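Local coordinates for alpha-1,3-glucanase (Streptomyces thermodiastaticus, PDB 7C7D), which probably hydrolyses internal alpha-1,3-glucosidic links of alpha-1,3-glucan, as a thermostable member of glycoside hydrolase family GH87, at residues G238-P243 with Q257-Q262; I434-F439 with Y479-E484; R543-T548 with S576-T581. One frame throughout, in Å; residues are numbered along the deposited sequence. Where two conformers were deposited one is given.

Interaction 1. Residues G238-P243 with Q257-Q262; sequences GVVWIP and QNVTLQ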
ATOM      1  N   GLY A 238      17.006   3.680  26.806  1.00 26.58           N
ATOM      2  CA  GLY A 238      17.584   4.829  26.143  1.00 24.68           C
ATOM      3  C   GLY A 238      17.580   4.727  24.634  1.00 23.48           C
ATOM      4  O   GLY A 238      16.689   4.111  24.043  1.00 24.00           O
ATOM      5  N   VAL A 239      18.580   5.324  23.996  1.00 23.62           N
ATOM      6  CA  VAL A 239      18.578   5.540  22.556  1.00 23.01           C
ATOM      7  C   VAL A 239      19.828   4.916  21.963  1.00 22.22           C
ATOM      8  O   VAL A 239      20.942   5.178  22.431  1.00 23.55           O
ATOM      9  CB  VAL A 239      18.513   7.039  22.215  1.00 23.73           C
ATOM     10  CG1 VAL A 239      18.607   7.248  20.706  1.00 23.12           C
ATOM     11  CG2 VAL A 239      17.244   7.658  22.783  1.00 24.01           C
ATOM     12  N   VAL A 240      19.637   4.094  20.938  1.00 21.55           N
ATOM     13  CA  VAL A 240      20.713   3.627  20.079  1.00 20.55           C
ATOM     14  C   VAL A 240      20.743   4.524  18.850  1.00 20.15           C
ATOM     15  O   VAL A 240      19.720   4.705  18.176  1.00 21.17           O
ATOM     16  CB  VAL A 240      20.499   2.161  19.674  1.00 21.25           C
ATOM     17  CG1 VAL A 240      21.525   1.760  18.651  1.00 22.30           C
ATOM     18  CG2 VAL A 240      20.580   1.259  20.888  1.00 22.10           C
ATOM     19  N   TRP A 241      21.913   5.069  18.554  1.00 21.16           N
ATOM     20  CA  TRP A 241      22.100   5.990  17.444  1.00 21.57           C
ATOM     21  C   TRP A 241      22.720   5.245  16.269  1.00 19.96           C
ATOM     22  O   TRP A 241      23.693   4.499  16.441  1.00 20.68           O
ATOM     23  CB  TRP A 241      23.026   7.125  17.873  1.00 23.69           C
ATOM     24  CG  TRP A 241      23.409   8.065  16.780  1.00 26.08           C
ATOM     25  CD1 TRP A 241      24.661   8.267  16.276  1.00 27.30           C
ATOM     26  CD2 TRP A 241      22.542   8.951  16.070  1.00 26.96           C
ATOM     27  NE1 TRP A 241      24.626   9.225  15.291  1.00 28.84           N
ATOM     28  CE2 TRP A 241      23.336   9.660  15.144  1.00 27.44           C
ATOM     29  CE3 TRP A 241      21.168   9.211  16.119  1.00 27.45           C
ATOM     30  CZ2 TRP A 241      22.802  10.615  14.279  1.00 28.75           C
ATOM     31  CZ3 TRP A 241      20.642  10.164  15.266  1.00 28.23           C
ATOM     32  CH2 TRP A 241      21.458  10.853  14.356  1.00 28.19           C
ATOM     33  N   ILE A 242      22.151   5.447  15.086  1.00 19.50           N
ATOM     34  CA  ILE A 242      22.675   4.880  13.847  1.00 19.75           C
ATOM     35  C   ILE A 242      23.211   6.039  13.015  1.00 19.96           C
ATOM     36  O   ILE A 242      22.422   6.751  12.372  1.00 20.56           O
ATOM     37  CB  ILE A 242      21.590   4.117  13.069  1.00 18.85           C
ATOM     38  CG1 ILE A 242      20.908   3.052  13.936  1.00 19.30           C
ATOM     39  CG2 ILE A 242      22.184   3.487  11.822  1.00 19.47           C
ATOM     40  CD1 ILE A 242      19.665   2.446  13.282  1.00 19.65           C
ATOM     41  N   PRO A 243      24.520   6.273  12.994  1.00 21.22           N
ATOM     42  CA  PRO A 243      25.073   7.382  12.199  1.00 21.42           C
ATOM     43  C   PRO A 243      24.819   7.173  10.717  1.00 21.13           C
ATOM     44  O   PRO A 243      24.549   6.045  10.280  1.00 21.22           O
ATOM     45  CB  PRO A 243      26.580   7.318  12.502  1.00 22.75           C
ATOM     46  CG  PRO A 243      26.712   6.500  13.747  1.00 23.23           C
ATOM     47  CD  PRO A 243      25.560   5.540  13.736  1.00 21.71           C
ATOM     48  N   GLN A 257      13.469  -4.526  22.896  1.00 17.47           N
ATOM     49  CA  GLN A 257      12.523  -3.957  23.842  1.00 17.80           C
ATOM     50  C   GLN A 257      13.216  -2.812  24.561  1.00 17.78           C
ATOM     51  O   GLN A 257      14.446  -2.761  24.628  1.00 19.21           O
ATOM     52  CB  GLN A 257      12.014  -4.993  24.854  1.00 19.03           C
ATOM     53  CG  GLN A 257      13.104  -5.706  25.659  1.00 21.52           C
ATOM     54  CD  GLN A 257      12.569  -6.892  26.464  1.00 22.92           C
ATOM     55  OE1 GLN A 257      11.647  -7.593  26.028  1.00 23.48           O
ATOM     56  NE2 GLN A 257      13.145  -7.120  27.639  1.00 24.35           N
ATOM     57  N   ASN A 258      12.411  -1.888  25.086  1.00 18.37           N
ATOM     58  CA  ASN A 258      12.903  -0.813  25.949  1.00 19.62           C
ATOM     59  C   ASN A 258      14.056  -0.051  25.305  1.00 18.92           C
ATOM     60  O   ASN A 258      15.108   0.160  25.910  1.00 20.54           O
ATOM     61  CB  ASN A 258      13.303  -1.339  27.328  1.00 21.38           C
ATOM     62  CG  ASN A 258      12.156  -1.997  28.054  1.00 24.93           C
ATOM     63  OD1 ASN A 258      12.281  -3.111  28.561  1.00 29.32           O
ATOM     64  ND2 ASN A 258      11.028  -1.309  28.115  1.00 25.92           N
ATOM     65  N   VAL A 259      13.862   0.357  24.053  1.00 19.16           N
ATOM     66  CA  VAL A 259      14.941   0.988  23.310  1.00 18.64           C
ATOM     67  C   VAL A 259      14.352   1.806  22.175  1.00 18.07           C
ATOM     68  O   VAL A 259      13.323   1.448  21.594  1.00 17.56           O
ATOM     69  CB  VAL A 259      15.959  -0.067  22.804  1.00 20.14           C
ATOM     70  CG1 VAL A 259      15.374  -0.872  21.640  1.00 20.22           C
ATOM     71  CG2 VAL A 259      17.277   0.595  22.418  1.00 21.72           C
ATOM     72  N   THR A 260      15.010   2.914  21.870  1.00 18.48           N
ATOM     73  CA  THR A 260      14.773   3.677  20.661  1.00 19.18           C
ATOM     74  C   THR A 260      15.949   3.427  19.731  1.00 19.63           C
ATOM     75  O   THR A 260      17.109   3.560  20.139  1.00 22.05           O
ATOM     76  CB  THR A 260      14.674   5.167  20.991  1.00 20.06           C
ATOM     77  OG1 THR A 260      13.500   5.405  21.777  1.00 20.91           O
ATOM     78  CG2 THR A 260      14.619   6.007  19.723  1.00 21.08           C
ATOM     79  N   LEU A 261      15.655   3.005  18.513  1.00 18.33           N
ATOM     80  CA  LEU A 261      16.657   2.857  17.467  0.58 18.63           C
ATOM     81  C   LEU A 261      16.443   4.020  16.510  1.00 18.12           C
ATOM     82  O   LEU A 261      15.438   4.065  15.792  1.00 17.92           O
ATOM     83  CB  LEU A 261      16.486   1.513  16.763  0.58 20.25           C
ATOM     84  CG  LEU A 261      17.604   0.968  15.879  0.58 21.15           C
ATOM     85  CD1 LEU A 261      18.940   1.053  16.573  0.58 22.87           C
ATOM     86  CD2 LEU A 261      17.305  -0.470  15.493  0.58 21.27           C
ATOM     87  N   GLN A 262      17.373   4.968  16.520  1.00 18.69           N
ATOM     88  CA  GLN A 262      17.200   6.231  15.825  1.00 19.86           C
ATOM     89  C   GLN A 262      18.342   6.473  14.853  1.00 19.25           C
ATOM     90  O   GLN A 262      19.517   6.455  15.243  1.00 20.06           O
ATOM     91  CB  GLN A 262      17.137   7.378  16.825  1.00 23.50           C
ATOM     92  CG  GLN A 262      17.028   8.737  16.171  1.00 28.38           C
ATOM     93  CD  GLN A 262      16.674   9.816  17.159  1.00 33.68           C
ATOM     94  OE1 GLN A 262      16.362   9.534  18.316  1.00 36.42           O
ATOM     95  NE2 GLN A 262      16.718  11.065  16.713  1.00 34.52           N
TER
HETATM   96  O   HOH W   1      13.923   4.617  24.445  1.00 26.64           O
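Gly238 O is gripped twice: by the backbone N of Thr260 at 3.0 Å and by a water that donates to it at 2.8 Å. The same water is hydrogen-bonded to Thr260 OG1, so one residue's backbone and hydroxyl meet a single carbonyl, directly and through solvent. From here the strands run parallel, 21° apart. Val240 carries the ladder on, its N giving a bond to Thr260 O (2.7 Å) and its O taking one from Gln262 N (2.9 Å). Gln262 O then accepts from Ile242 N at 2.8 Å, while Trp241 CE3 leans obliquely on that oxygen.

Side chains alternate between two faces. On one, Val239 and Thr260 lie side by side, and the CG of Gln262, set anti to its own N (chi1 177°), reaches Trp241 CZ3 at 4.0 Å. On the other, Val240 CG2 meets Val259 CG2 at 3.7 Å, while its CG1 turns to Leu261 CD1.

This pairing joins strands of successive coils of a parallel beta-helix. Strand 209-210 bonds to the far side of strand 238-242, strand 286-289 continues the array beyond 259-262, and helix 225-234 packs Ala231 on Val240 and Phe228 on Ile242, consistent with a cap on this end of the beta-helix.

Interaction 2. Residues I434-F439 with Y479-E484; sequences ISNQKF and YDSAIE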
ATOM      1  N   ILE A 434     -14.093  -5.004   3.120  1.00  9.86           N
ATOM      2  CA  ILE A 434     -14.525  -5.299   4.484  1.00 10.41           C
ATOM      3  C   ILE A 434     -15.111  -6.704   4.421  1.00 10.42           C
ATOM      4  O   ILE A 434     -16.135  -6.916   3.762  1.00 11.45           O
ATOM      5  CB  ILE A 434     -15.568  -4.282   4.982  1.00 11.54           C
ATOM      6  CG1 ILE A 434     -15.058  -2.837   4.843  1.00 11.20           C
ATOM      7  CG2 ILE A 434     -16.014  -4.619   6.420  1.00 12.91           C
ATOM      8  CD1 ILE A 434     -13.770  -2.539   5.597  1.00 11.43           C
ATOM      9  N   SER A 435     -14.444  -7.681   5.037  1.00 10.54           N
ATOM     10  CA  SER A 435     -14.644  -9.064   4.623  1.00 11.90           C
ATOM     11  C   SER A 435     -14.689 -10.043   5.788  1.00 11.08           C
ATOM     12  O   SER A 435     -13.973  -9.896   6.785  1.00 12.09           O
ATOM     13  CB  SER A 435     -13.513  -9.469   3.683  1.00 12.14           C
ATOM     14  OG  SER A 435     -13.650 -10.823   3.317  1.00 13.33           O
ATOM     15  N   ASN A 436     -15.522 -11.076   5.619  1.00 11.33           N
ATOM     16  CA  ASN A 436     -15.551 -12.253   6.483  1.00 12.77           C
ATOM     17  C   ASN A 436     -14.919 -13.480   5.818  1.00 13.39           C
ATOM     18  O   ASN A 436     -15.264 -14.620   6.147  1.00 14.91           O
ATOM     19  CB  ASN A 436     -16.974 -12.556   6.957  1.00 12.77           C
ATOM     20  CG  ASN A 436     -17.347 -11.785   8.213  1.00 12.83           C
ATOM     21  OD1 ASN A 436     -16.475 -11.357   8.974  1.00 13.41           O
ATOM     22  ND2 ASN A 436     -18.651 -11.622   8.449  1.00 13.12           N
ATOM     23  N   GLN A 437     -13.994 -13.270   4.880  1.00 13.34           N
ATOM     24  CA  GLN A 437     -13.219 -14.366   4.300  1.00 13.84           C
ATOM     25  C   GLN A 437     -12.162 -14.797   5.310  1.00 15.12           C
ATOM     26  O   GLN A 437     -11.312 -13.995   5.711  1.00 16.17           O
ATOM     27  CB  GLN A 437     -12.570 -13.912   2.994  1.00 14.31           C
ATOM     28  CG  GLN A 437     -11.880 -15.040   2.230  1.00 15.68           C
ATOM     29  CD  GLN A 437     -11.486 -14.655   0.813  1.00 16.02           C
ATOM     30  OE1 GLN A 437     -11.576 -13.493   0.422  1.00 17.52           O
ATOM     31  NE2 GLN A 437     -11.026 -15.637   0.040  1.00 17.92           N
ATOM     32  N   LYS A 438     -12.211 -16.059   5.725  1.00 16.91           N
ATOM     33  CA  LYS A 438     -11.401 -16.461   6.872  1.00 18.80           C
ATOM     34  C   LYS A 438      -9.990 -16.914   6.512  1.00 20.49           C
ATOM     35  O   LYS A 438      -9.051 -16.651   7.274  1.00 20.65           O
ATOM     36  CB  LYS A 438     -12.121 -17.533   7.695  1.00 20.95           C
ATOM     37  CG  LYS A 438     -12.291 -18.863   7.010  1.00 23.07           C
ATOM     38  CD  LYS A 438     -13.087 -19.795   7.901  1.00 25.60           C
ATOM     39  CE  LYS A 438     -13.327 -21.132   7.239  1.00 28.74           C
ATOM     40  NZ  LYS A 438     -14.072 -22.036   8.150  1.00 30.47           N
ATOM     41  N   PHE A 439      -9.824 -17.600   5.378  1.00 20.76           N
ATOM     42  CA  PHE A 439      -8.551 -18.189   4.951  1.00 22.87           C
ATOM     43  C   PHE A 439      -8.058 -19.349   5.820  1.00 24.61           C
ATOM     44  O   PHE A 439      -7.525 -20.331   5.290  1.00 26.99           O
ATOM     45  CB  PHE A 439      -7.439 -17.144   4.793  1.00 23.28           C
ATOM     46  CG  PHE A 439      -7.778 -16.025   3.854  1.00 22.42           C
ATOM     47  CD1 PHE A 439      -7.688 -16.194   2.481  1.00 23.77           C
ATOM     48  CD2 PHE A 439      -8.167 -14.795   4.347  1.00 21.30           C
ATOM     49  CE1 PHE A 439      -7.995 -15.151   1.618  1.00 23.59           C
ATOM     50  CE2 PHE A 439      -8.468 -13.751   3.492  1.00 22.27           C
ATOM     51  CZ  PHE A 439      -8.383 -13.931   2.127  1.00 22.80           C
ATOM     52  N   TYR A 479     -18.067 -13.523   3.106  1.00 14.05           N
ATOM     53  CA  TYR A 479     -17.531 -14.684   2.398  1.00 14.28           C
ATOM     54  C   TYR A 479     -17.799 -15.988   3.149  1.00 14.49           C
ATOM     55  O   TYR A 479     -18.416 -16.914   2.609  1.00 15.59           O
ATOM     56  CB  TYR A 479     -16.041 -14.469   2.131  1.00 14.60           C
ATOM     57  CG  TYR A 479     -15.428 -15.441   1.145  1.00 15.22           C
ATOM     58  CD1 TYR A 479     -15.253 -16.785   1.470  1.00 16.35           C
ATOM     59  CD2 TYR A 479     -15.002 -15.013  -0.106  1.00 17.36           C
ATOM     60  CE1 TYR A 479     -14.693 -17.671   0.576  1.00 18.69           C
ATOM     61  CE2 TYR A 479     -14.430 -15.899  -1.009  1.00 18.48           C
ATOM     62  CZ  TYR A 479     -14.284 -17.227  -0.658  1.00 19.56           C
ATOM     63  OH  TYR A 479     -13.721 -18.132  -1.533  1.00 22.16           O
ATOM     64  N   ASP A 480     -17.326 -16.096   4.388  1.00 14.54           N
ATOM     65  CA  ASP A 480     -17.525 -17.318   5.160  1.00 14.63           C
ATOM     66  C   ASP A 480     -18.586 -17.196   6.243  1.00 15.69           C
ATOM     67  O   ASP A 480     -18.922 -18.207   6.874  1.00 17.54           O
ATOM     68  CB  ASP A 480     -16.199 -17.811   5.759  1.00 15.72           C
ATOM     69  CG  ASP A 480     -15.273 -18.391   4.703  1.00 16.07           C
ATOM     70  OD1 ASP A 480     -15.661 -19.392   4.058  1.00 18.91           O
ATOM     71  OD2 ASP A 480     -14.174 -17.830   4.503  1.00 17.81           O
ATOM     72  N   SER A 481     -19.133 -16.002   6.464  1.00 14.73           N
ATOM     73  CA  SER A 481     -20.197 -15.816   7.440  1.00 14.65           C
ATOM     74  C   SER A 481     -20.873 -14.477   7.177  1.00 13.83           C
ATOM     75  O   SER A 481     -20.305 -13.587   6.541  1.00 14.24           O
ATOM     76  CB  SER A 481     -19.679 -15.899   8.882  1.00 15.39           C
ATOM     77  OG  SER A 481     -18.781 -14.841   9.172  1.00 15.30           O
ATOM     78  N   ALA A 482     -22.102 -14.357   7.669  1.00 14.03           N
ATOM     79  CA  ALA A 482     -22.895 -13.150   7.493  1.00 13.60           C
ATOM     80  C   ALA A 482     -22.279 -11.977   8.252  1.00 14.26           C
ATOM     81  O   ALA A 482     -21.546 -12.142   9.230  1.00 14.70           O
ATOM     82  CB  ALA A 482     -24.312 -13.391   8.003  1.00 15.41           C
ATOM     83  N   ILE A 483     -22.593 -10.769   7.786  1.00 13.98           N
ATOM     84  CA  ILE A 483     -22.102  -9.552   8.429  1.00 13.73           C
ATOM     85  C   ILE A 483     -22.884  -9.340   9.723  1.00 15.35           C
ATOM     86  O   ILE A 483     -24.054  -8.946   9.695  1.00 17.58           O
ATOM     87  CB  ILE A 483     -22.224  -8.337   7.505  1.00 13.97           C
ATOM     88  CG1 ILE A 483     -21.596  -8.616   6.127  1.00 13.81           C
ATOM     89  CG2 ILE A 483     -21.628  -7.106   8.169  1.00 14.67           C
ATOM     90  CD1 ILE A 483     -20.101  -8.877   6.125  1.00 14.27           C
ATOM     91  N   GLU A 484     -22.240  -9.600  10.863  1.00 14.56           N
ATOM     92  CA  GLU A 484     -22.875  -9.410  12.159  1.00 15.93           C
ATOM     93  C   GLU A 484     -22.436  -8.129  12.849  1.00 15.91           C
ATOM     94  O   GLU A 484     -22.985  -7.785  13.904  1.00 18.69           O
ATOM     95  CB  GLU A 484     -22.626 -10.620  13.072  1.00 17.88           C
ATOM     96  CG  GLU A 484     -22.954 -11.964  12.430  1.00 19.49           C
ATOM     97  CD  GLU A 484     -24.437 -12.179  12.174  1.00 23.85           C
ATOM     98  OE1 GLU A 484     -25.260 -11.321  12.557  1.00 25.00           O
ATOM     99  OE2 GLU A 484     -24.782 -13.222  11.575  1.00 26.65           O
TER
HETATM  100  O   HOH W   2     -19.618 -10.760  11.054  1.00 15.02           O
HETATM  101  O   HOH W   3     -16.227 -15.678   8.665  1.00 17.00           O
HETATM  102  O   HOH W   4     -11.764 -18.632   3.485  1.00 22.71           O
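Gln437 and Tyr479 both swing CG anti to the backbone N (chi1 -173° and -167°), and the extended glutamine chain thereby lies along one face of the phenol ring. Amide and ring planes are only 4° apart, a true stack: NE2 of Gln437 sits 3.6 Å from Tyr479 CE2, and its CG makes a CH-pi contact 3.8 Å from the ring centroid. The opposite flank of that CG meets a face of the Phe439 ring, so the methylene is held between two aromatics.

Beside the stack, Asp480 OD2 accepts the backbone N of Lys438 through its anti lone pair at 2.9 Å. A water bonded to Phe439 N donates to the same oxygen at 2.7 Å, and OD1 is taken by Gln510. Asp480 N in turn reaches Asn436 O (3.1 Å) from above the carbonyl plane.

The amide of Asn436 fixes the other end. Its ND2 donates to Ser481 O at 3.2 Å and to a water that also accepts from Glu484 N, while OD1 receives Leu446 N. Before it, Ser435 OG accepts from Gln437 N, forming an ST turn.

Two irregular turns following strands 432-435 and 474-477 are thus joined by one backbone bond, by bonds of the Asn436 and Asp480 side chains, and by water bridges. With partners on both carboxylate oxygens and both ends of the amide, Asp480 and Asn436 should have little freedom to rotate.

Interaction 3. Residues R543-T548 with S576-T581; sequences RNVTAT and SGWDTT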
ATOM      1  N   ARG A 543     -27.978   6.650   1.625  1.00 11.20           N
ATOM      2  CA  ARG A 543     -28.391   8.041   1.726  0.54 11.73           C
ATOM      3  C   ARG A 543     -27.287   8.929   1.176  1.00 10.90           C
ATOM      4  O   ARG A 543     -26.100   8.640   1.346  1.00 10.91           O
ATOM      5  CB  ARG A 543     -28.609   8.472   3.194  0.54 16.36           C
ATOM      6  CG  ARG A 543     -29.747   7.804   3.933  0.54 19.42           C
ATOM      7  CD  ARG A 543     -29.944   8.450   5.304  0.54 21.52           C
ATOM      8  NE  ARG A 543     -28.787   8.271   6.177  0.54 23.96           N
ATOM      9  CZ  ARG A 543     -28.663   7.279   7.054  0.54 25.86           C
ATOM     10  NH1 ARG A 543     -29.630   6.380   7.171  0.54 26.34           N
ATOM     11  NH2 ARG A 543     -27.576   7.184   7.810  0.54 26.64           N
ATOM     12  N   ASN A 544     -27.686  10.034   0.540  1.00 10.32           N
ATOM     13  CA  ASN A 544     -26.751  11.101   0.202  1.00 10.21           C
ATOM     14  C   ASN A 544     -25.634  10.647  -0.731  1.00  9.76           C
ATOM     15  O   ASN A 544     -24.512  11.151  -0.658  1.00 10.66           O
ATOM     16  CB  ASN A 544     -26.203  11.750   1.474  1.00 10.74           C
ATOM     17  CG  ASN A 544     -27.315  12.210   2.375  1.00 10.95           C
ATOM     18  OD1 ASN A 544     -28.282  12.815   1.896  1.00 11.04           O
ATOM     19  ND2 ASN A 544     -27.226  11.899   3.665  1.00 11.73           N
ATOM     20  N   VAL A 545     -25.939   9.721  -1.636  1.00 10.56           N
ATOM     21  CA  VAL A 545     -24.986   9.273  -2.644  1.00 10.78           C
ATOM     22  C   VAL A 545     -25.284  10.024  -3.934  1.00 11.24           C
ATOM     23  O   VAL A 545     -26.351   9.847  -4.530  1.00 11.61           O
ATOM     24  CB  VAL A 545     -25.058   7.756  -2.845  1.00 11.83           C
ATOM     25  CG1 VAL A 545     -24.137   7.322  -3.987  1.00 13.32           C
ATOM     26  CG2 VAL A 545     -24.695   7.040  -1.547  1.00 12.82           C
ATOM     27  N   THR A 546     -24.355  10.886  -4.345  1.00 11.82           N
ATOM     28  CA  THR A 546     -24.469  11.672  -5.570  1.00 13.96           C
ATOM     29  C   THR A 546     -23.562  11.050  -6.626  1.00 13.24           C
ATOM     30  O   THR A 546     -22.347  10.973  -6.429  1.00 15.80           O
ATOM     31  CB  THR A 546     -24.010  13.107  -5.300  1.00 18.08           C
ATOM     32  OG1 THR A 546     -24.782  13.676  -4.231  1.00 20.47           O
ATOM     33  CG2 THR A 546     -24.149  13.964  -6.551  1.00 20.67           C
ATOM     34  N   ALA A 547     -24.141  10.624  -7.747  1.00 13.10           N
ATOM     35  CA  ALA A 547     -23.389   9.977  -8.812  1.00 13.27           C
ATOM     36  C   ALA A 547     -23.513  10.775 -10.099  1.00 13.75           C
ATOM     37  O   ALA A 547     -24.585  11.311 -10.411  1.00 15.02           O
ATOM     38  CB  ALA A 547     -23.896   8.553  -9.058  1.00 15.31           C
ATOM     39  N   THR A 548     -22.418  10.845 -10.851  1.00 13.55           N
ATOM     40  CA  THR A 548     -22.431  11.377 -12.206  1.00 14.82           C
ATOM     41  C   THR A 548     -21.602  10.445 -13.081  1.00 14.71           C
ATOM     42  O   THR A 548     -20.696   9.764 -12.597  1.00 14.80           O
ATOM     43  CB  THR A 548     -21.849  12.798 -12.283  1.00 19.65           C
ATOM     44  OG1 THR A 548     -20.504  12.804 -11.791  1.00 20.95           O
ATOM     45  CG2 THR A 548     -22.681  13.770 -11.454  1.00 22.36           C
ATOM     46  N   SER A 576     -28.853  10.898  -5.847  1.00 13.09           N
ATOM     47  CA  SER A 576     -29.142  11.418  -7.175  1.00 15.19           C
ATOM     48  C   SER A 576     -28.162  10.848  -8.186  1.00 15.04           C
ATOM     49  O   SER A 576     -27.018  10.532  -7.854  1.00 14.76           O
ATOM     50  CB  SER A 576     -29.090  12.950  -7.219  1.00 18.87           C
ATOM     51  OG  SER A 576     -27.782  13.428  -6.951  1.00 20.78           O
ATOM     52  N   GLY A 577     -28.626  10.722  -9.428  1.00 15.25           N
ATOM     53  CA  GLY A 577     -27.787  10.307 -10.528  1.00 16.87           C
ATOM     54  C   GLY A 577     -27.663   8.816 -10.728  1.00 18.16           C
ATOM     55  O   GLY A 577     -26.985   8.391 -11.675  1.00 20.95           O
ATOM     56  N   TRP A 578     -28.293   8.004  -9.883  1.00 16.15           N
ATOM     57  CA  TRP A 578     -28.195   6.556 -10.024  1.00 16.46           C
ATOM     58  C   TRP A 578     -29.545   5.893  -9.788  1.00 16.84           C
ATOM     59  O   TRP A 578     -29.629   4.791  -9.233  1.00 17.58           O
ATOM     60  CB  TRP A 578     -27.080   5.965  -9.152  1.00 16.08           C
ATOM     61  CG  TRP A 578     -27.188   6.234  -7.677  1.00 15.63           C
ATOM     62  CD1 TRP A 578     -26.981   7.429  -7.036  1.00 15.08           C
ATOM     63  CD2 TRP A 578     -27.506   5.282  -6.653  1.00 16.05           C
ATOM     64  NE1 TRP A 578     -27.169   7.280  -5.683  1.00 14.93           N
ATOM     65  CE2 TRP A 578     -27.488   5.972  -5.420  1.00 15.17           C
ATOM     66  CE3 TRP A 578     -27.814   3.917  -6.659  1.00 17.02           C
ATOM     67  CZ2 TRP A 578     -27.759   5.343  -4.207  1.00 15.88           C
ATOM     68  CZ3 TRP A 578     -28.084   3.294  -5.453  1.00 17.51           C
ATOM     69  CH2 TRP A 578     -28.055   4.008  -4.240  1.00 16.73           C
ATOM     70  N   ASP A 579     -30.621   6.540 -10.243  1.00 17.23           N
ATOM     71  CA  ASP A 579     -31.991   6.075 -10.000  1.00 18.58           C
ATOM     72  C   ASP A 579     -32.470   5.079 -11.041  1.00 15.58           C
ATOM     73  O   ASP A 579     -33.642   5.080 -11.415  1.00 14.82           O
ATOM     74  CB  ASP A 579     -32.950   7.258  -9.896  1.00 24.80           C
ATOM     75  CG  ASP A 579     -34.050   7.031  -8.866  1.00 31.80           C
ATOM     76  OD1 ASP A 579     -34.135   5.914  -8.308  1.00 33.33           O
ATOM     77  OD2 ASP A 579     -34.825   7.977  -8.609  1.00 35.13           O
ATOM     78  N   THR A 580     -31.580   4.215 -11.515  1.00 14.59           N
ATOM     79  CA  THR A 580     -31.915   3.185 -12.480  1.00 13.38           C
ATOM     80  C   THR A 580     -31.387   1.842 -12.001  1.00 12.22           C
ATOM     81  O   THR A 580     -30.387   1.767 -11.281  1.00 13.18           O
ATOM     82  CB  THR A 580     -31.329   3.489 -13.865  1.00 14.43           C
ATOM     83  OG1 THR A 580     -29.898   3.456 -13.794  1.00 16.02           O
ATOM     84  CG2 THR A 580     -31.806   4.849 -14.379  1.00 16.18           C
ATOM     85  N   THR A 581     -32.074   0.789 -12.430  1.00 11.91           N
ATOM     86  CA  THR A 581     -31.724  -0.586 -12.128  1.00 12.72           C
ATOM     87  C   THR A 581     -31.478  -1.327 -13.435  1.00 13.23           C
ATOM     88  O   THR A 581     -32.248  -1.188 -14.394  1.00 14.11           O
ATOM     89  CB  THR A 581     -32.850  -1.244 -11.335  1.00 14.65           C
ATOM     90  OG1 THR A 581     -33.040  -0.526 -10.109  1.00 17.18           O
ATOM     91  CG2 THR A 581     -32.518  -2.686 -11.023  1.00 17.17           C
TER
HETATM   92  O   HOH W   5     -27.388  13.636  -4.310  1.00 19.86           O
HETATM   93  O   HOH W   6     -26.084  13.522  -9.300  1.00 25.59           O
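The carbonyl O of Val545 lies at the edge of the Trp578 indole, 7° out of the ring plane, and accepts NE1 at 2.9 Å. The Val545 side chain comes from one side of the plane, CG1 3.5 Å from Trp578 NE1 and CB near CZ2, and the Ala547 methyl approaches CD1 obliquely from that side. The setting is the C-terminal end of a right-handed parallel beta-helix, the pectate lyase-like fold, where an irregular segment after strand 567-571 lies along strand 545-548.

Val545 O is gripped a second time, by Ser576 N at 3.0 Å, the two donors arriving from opposite faces of the carbonyl plane. Ala547 N bonds Ser576 O (2.9 Å), completing a single bridge. Just beyond, Gly577 CA stands 3.4 Å from Ala547 O, where a beta carbon would clash with it.

Trp578 CG lies between its backbone N and carbonyl carbon (chi1 58°), which folds the ring back toward the strand and onto Val531, Val532 and Ile555. With an alanine in its place, Val545 O would probably lose one of two donors and a gap open beside Val545 and Ala547. Beside the backbone bridge, one water bonds both Ala547 O and Ser576 OG, each at 2.9 Å.

In the fold
The three contacts follow one another along the chain and are spread over the parallel beta-helix. Interactions 1 and 3 reach the same parallel strand array but lie on opposite sides of the chain's centre, 53 Å apart between centres; the first joins early strands near helix 225-234, the last covers strand 538-550 near the C-terminal end. Interaction 2 comes between them in sequence, 41 Å from interaction 1 and 27 Å from interaction 3 (centre to centre), and belongs to turns leaving another parallel array, that of strands 432-435 and 474-477. None touches another: interactions 2 and 3 keep their nearest atoms about 15 Å apart. Backbone ladder, turn-to-turn bonding and terminal packing act at separate levels of one beta-helix.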